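Local coordinates for protein cerato-platanin 1 (Moniliophthora perniciosa, PDB 3SUJ) that is a secreted fungal protein of the cerato-platanin family with a double-psi beta-barrel fold, binds zinc ions and has no firmly established function, at residues A2-Y7 against L108-V113. Residues are numbered along the deposited sequence; the frame is centred on the assembly and turned at random.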
ATOM      1  N   ALA A   2       9.739  -2.802  13.589  1.00 20.60           N
ATOM      2  CA  ALA A   2       8.947  -1.897  12.694  1.00 18.42           C
ATOM      3  C   ALA A   2       9.649  -1.662  11.332  1.00 16.39           C
ATOM      4  O   ALA A   2      10.825  -2.048  11.056  1.00 20.10           O
ATOM      5  CB  ALA A   2       8.744  -0.577  13.424  1.00 21.32           C
ATOM      6  N   VAL A   3       8.850  -1.077  10.457  1.00 12.24           N
ATOM      7  CA  VAL A   3       9.350  -0.742   9.129  0.50 10.59           C
ATOM      8  C   VAL A   3       8.845   0.615   8.779  1.00  9.91           C
ATOM      9  O   VAL A   3       7.973   1.184   9.417  1.00 11.06           O
ATOM     10  CB  VAL A   3       8.833  -1.706   8.038  0.50 11.17           C
ATOM     11  CG1 VAL A   3       9.453  -3.130   8.238  0.50 14.77           C
ATOM     12  CG2 VAL A   3       7.257  -1.625   8.021  0.50 10.74           C
ATOM     13  N   LYS A   4       9.475   1.175   7.781  1.00  8.17           N
ATOM     14  CA  LYS A   4       9.113   2.508   7.319  1.00  9.80           C
ATOM     15  C   LYS A   4       7.904   2.538   6.444  1.00  8.69           C
ATOM     16  O   LYS A   4       7.726   1.653   5.577  1.00 11.02           O
ATOM     17  CB  LYS A   4      10.277   3.088   6.516  1.00 11.51           C
ATOM     18  CG  LYS A   4      11.487   3.387   7.375  1.00 15.14           C
ATOM     19  CD  LYS A   4      12.583   4.024   6.469  1.00 18.89           C
ATOM     20  CE  LYS A   4      13.878   3.850   7.172  1.00 28.06           C
ATOM     21  NZ  LYS A   4      14.666   5.090   7.421  1.00 28.74           N
ATOM     22  N   LEU A   5       7.094   3.551   6.606  1.00  7.64           N
ATOM     23  CA  LEU A   5       5.973   3.853   5.734  1.00  8.12           C
ATOM     24  C   LEU A   5       6.115   5.303   5.224  1.00  7.59           C
ATOM     25  O   LEU A   5       6.167   6.232   6.030  1.00  8.54           O
ATOM     26  CB  LEU A   5       4.635   3.675   6.466  1.00  8.23           C
ATOM     27  CG  LEU A   5       3.450   4.136   5.613  1.00 10.27           C
ATOM     28  CD1 LEU A   5       3.193   3.294   4.421  1.00  9.78           C
ATOM     29  CD2 LEU A   5       2.212   4.203   6.451  1.00 14.28           C
ATOM     30  N   SER A   6       6.058   5.426   3.918  1.00  7.22           N
ATOM     31  CA  SER A   6       6.083   6.732   3.213  1.00  8.54           C
ATOM     32  C   SER A   6       4.852   6.826   2.388  1.00  8.07           C
ATOM     33  O   SER A   6       4.029   5.877   2.382  1.00  7.80           O
ATOM     34  CB  SER A   6       7.293   6.792   2.314  1.00  9.82           C
ATOM     35  OG  SER A   6       8.463   6.700   3.178  1.00 11.92           O
ATOM     36  N   TYR A   7       4.664   7.928   1.662  1.00  7.96           N
ATOM     37  CA  TYR A   7       3.498   8.018   0.781  1.00  7.93           C
ATOM     38  C   TYR A   7       3.914   8.503  -0.598  1.00  7.65           C
ATOM     39  O   TYR A   7       5.003   9.105  -0.755  1.00  8.55           O
ATOM     40  CB  TYR A   7       2.404   8.866   1.346  1.00  9.46           C
ATOM     41  CG  TYR A   7       2.580  10.332   1.309  1.00  9.09           C
ATOM     42  CD1 TYR A   7       3.216  10.965   2.336  1.00 12.38           C
ATOM     43  CD2 TYR A   7       2.058  11.079   0.247  1.00  7.57           C
ATOM     44  CE1 TYR A   7       3.402  12.335   2.298  1.00 14.12           C
ATOM     45  CE2 TYR A   7       2.190  12.442   0.190  1.00 10.31           C
ATOM     46  CZ  TYR A   7       2.857  13.072   1.201  1.00 13.94           C
ATOM     47  OH  TYR A   7       3.022  14.493   1.261  1.00 18.21           O
ATOM     48  N   LEU A 108       4.788  14.493   8.392  1.00 10.27           N
ATOM     49  CA  LEU A 108       5.722  13.473   8.862  1.00  9.80           C
ATOM     50  C   LEU A 108       6.620  12.932   7.760  1.00  9.58           C
ATOM     51  O   LEU A 108       7.786  12.664   8.001  1.00  9.75           O
ATOM     52  CB  LEU A 108       4.936  12.334   9.561  1.00 10.39           C
ATOM     53  CG  LEU A 108       4.204  12.807  10.834  1.00 11.66           C
ATOM     54  CD1 LEU A 108       3.216  11.764  11.396  1.00 15.30           C
ATOM     55  CD2 LEU A 108       5.214  13.265  11.871  1.00 18.28           C
ATOM     56  N   GLY A 109       6.031  12.738   6.609  1.00  8.88           N
ATOM     57  CA  GLY A 109       6.786  12.243   5.455  1.00  9.65           C
ATOM     58  C   GLY A 109       6.939  10.720   5.464  1.00  9.16           C
ATOM     59  O   GLY A 109       6.441  10.018   4.611  1.00  9.33           O
ATOM     60  N   THR A 110       7.655  10.253   6.482  1.00  9.85           N
ATOM     61  CA  THR A 110       7.945   8.776   6.716  1.00  9.07           C
ATOM     62  C   THR A 110       7.735   8.464   8.191  1.00 11.04           C
ATOM     63  O   THR A 110       8.175   9.292   9.024  1.00 12.39           O
ATOM     64  CB  THR A 110       9.353   8.442   6.287  1.00  9.22           C
ATOM     65  OG1 THR A 110       9.456   8.700   4.861  1.00  9.84           O
ATOM     66  CG2 THR A 110       9.698   6.972   6.552  1.00 11.06           C
ATOM     67  N   VAL A 111       7.026   7.405   8.530  1.00 10.52           N
ATOM     68  CA  VAL A 111       6.791   7.005   9.946  1.00 10.92           C
ATOM     69  C   VAL A 111       7.189   5.568  10.066  1.00 10.08           C
ATOM     70  O   VAL A 111       7.279   4.842   9.093  1.00 11.86           O
ATOM     71  CB  VAL A 111       5.382   7.157  10.370  1.00 10.95           C
ATOM     72  CG1 VAL A 111       4.936   8.618  10.395  1.00 13.70           C
ATOM     73  CG2 VAL A 111       4.431   6.331   9.590  1.00 13.14           C
ATOM     74  N   ASN A 112       7.449   5.144  11.260  1.00  9.87           N
ATOM     75  CA  ASN A 112       7.616   3.687  11.553  1.00 10.67           C
ATOM     76  C   ASN A 112       6.307   3.067  11.915  1.00  9.73           C
ATOM     77  O   ASN A 112       5.526   3.686  12.624  1.00 12.08           O
ATOM     78  CB  ASN A 112       8.639   3.509  12.695  1.00 13.30           C
ATOM     79  CG  ASN A 112      10.019   3.993  12.289  1.00 15.70           C
ATOM     80  OD1 ASN A 112      10.450   3.886  11.133  1.00 18.29           O
ATOM     81  ND2 ASN A 112      10.722   4.542  13.245  1.00 25.01           N
ATOM     82  N   VAL A 113       6.058   1.913  11.339  1.00  9.92           N
ATOM     83  CA  VAL A 113       4.836   1.132  11.605  1.00 10.68           C
ATOM     84  C   VAL A 113       5.177  -0.304  11.939  1.00 10.62           C
ATOM     85  O   VAL A 113       6.208  -0.823  11.534  1.00 11.25           O
ATOM     86  CB  VAL A 113       3.886   1.160  10.376  1.00 10.85           C
ATOM     87  CG1 VAL A 113       3.356   2.575  10.100  1.00 13.04           C
ATOM     88  CG2 VAL A 113       4.551   0.581   9.161  1.00 11.63           C
TER
HETATM   89  O   HOH W   1       6.640  10.169   1.942  1.00 12.42           O
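V3 and V113 face each other as an antiparallel hydrogen-bonded pair: V3 N donates to V113 O, and V113 N returns to V3 O at 2.8 Å. L5 and V111 repeat this pattern, L5 N reaching V111 O at 2.8 Å, while V111 N donates back to L5 O, tilted 17° from the carbonyl plane. Between them, K4 and N112 form the non-hydrogen-bonded pair; K4 turns its backbone to F90 of strand 90-92 instead, and S6 likewise bonds to F90 and A92. V3 O and L5 O each also receive a CA-H, from N112 and T110, the latter at 3.2 Å between T110 CA and L5 O.

Beyond L5 no direct N-H...O bond joins the two segments. There T110 OG1 donates to S6 OG at 2.8 Å, each oxygen set beside its own backbone N (chi1 -62° in both). A water then bridges strand 3-7 to the turn at G109, accepting from Y7 N and donating to G109 O, 2.7 Å from the water oxygen. On the face of V3, L5, V111 and V113, L5 CB packs 4.0 Å from V113 CG1, and L100 of helix 94-101 touches both side chains. Bonded along both edges, strand 3-7 is thus an inner strand of the barrel sheet, with hydroxyls and water continuing the join where the amides separate.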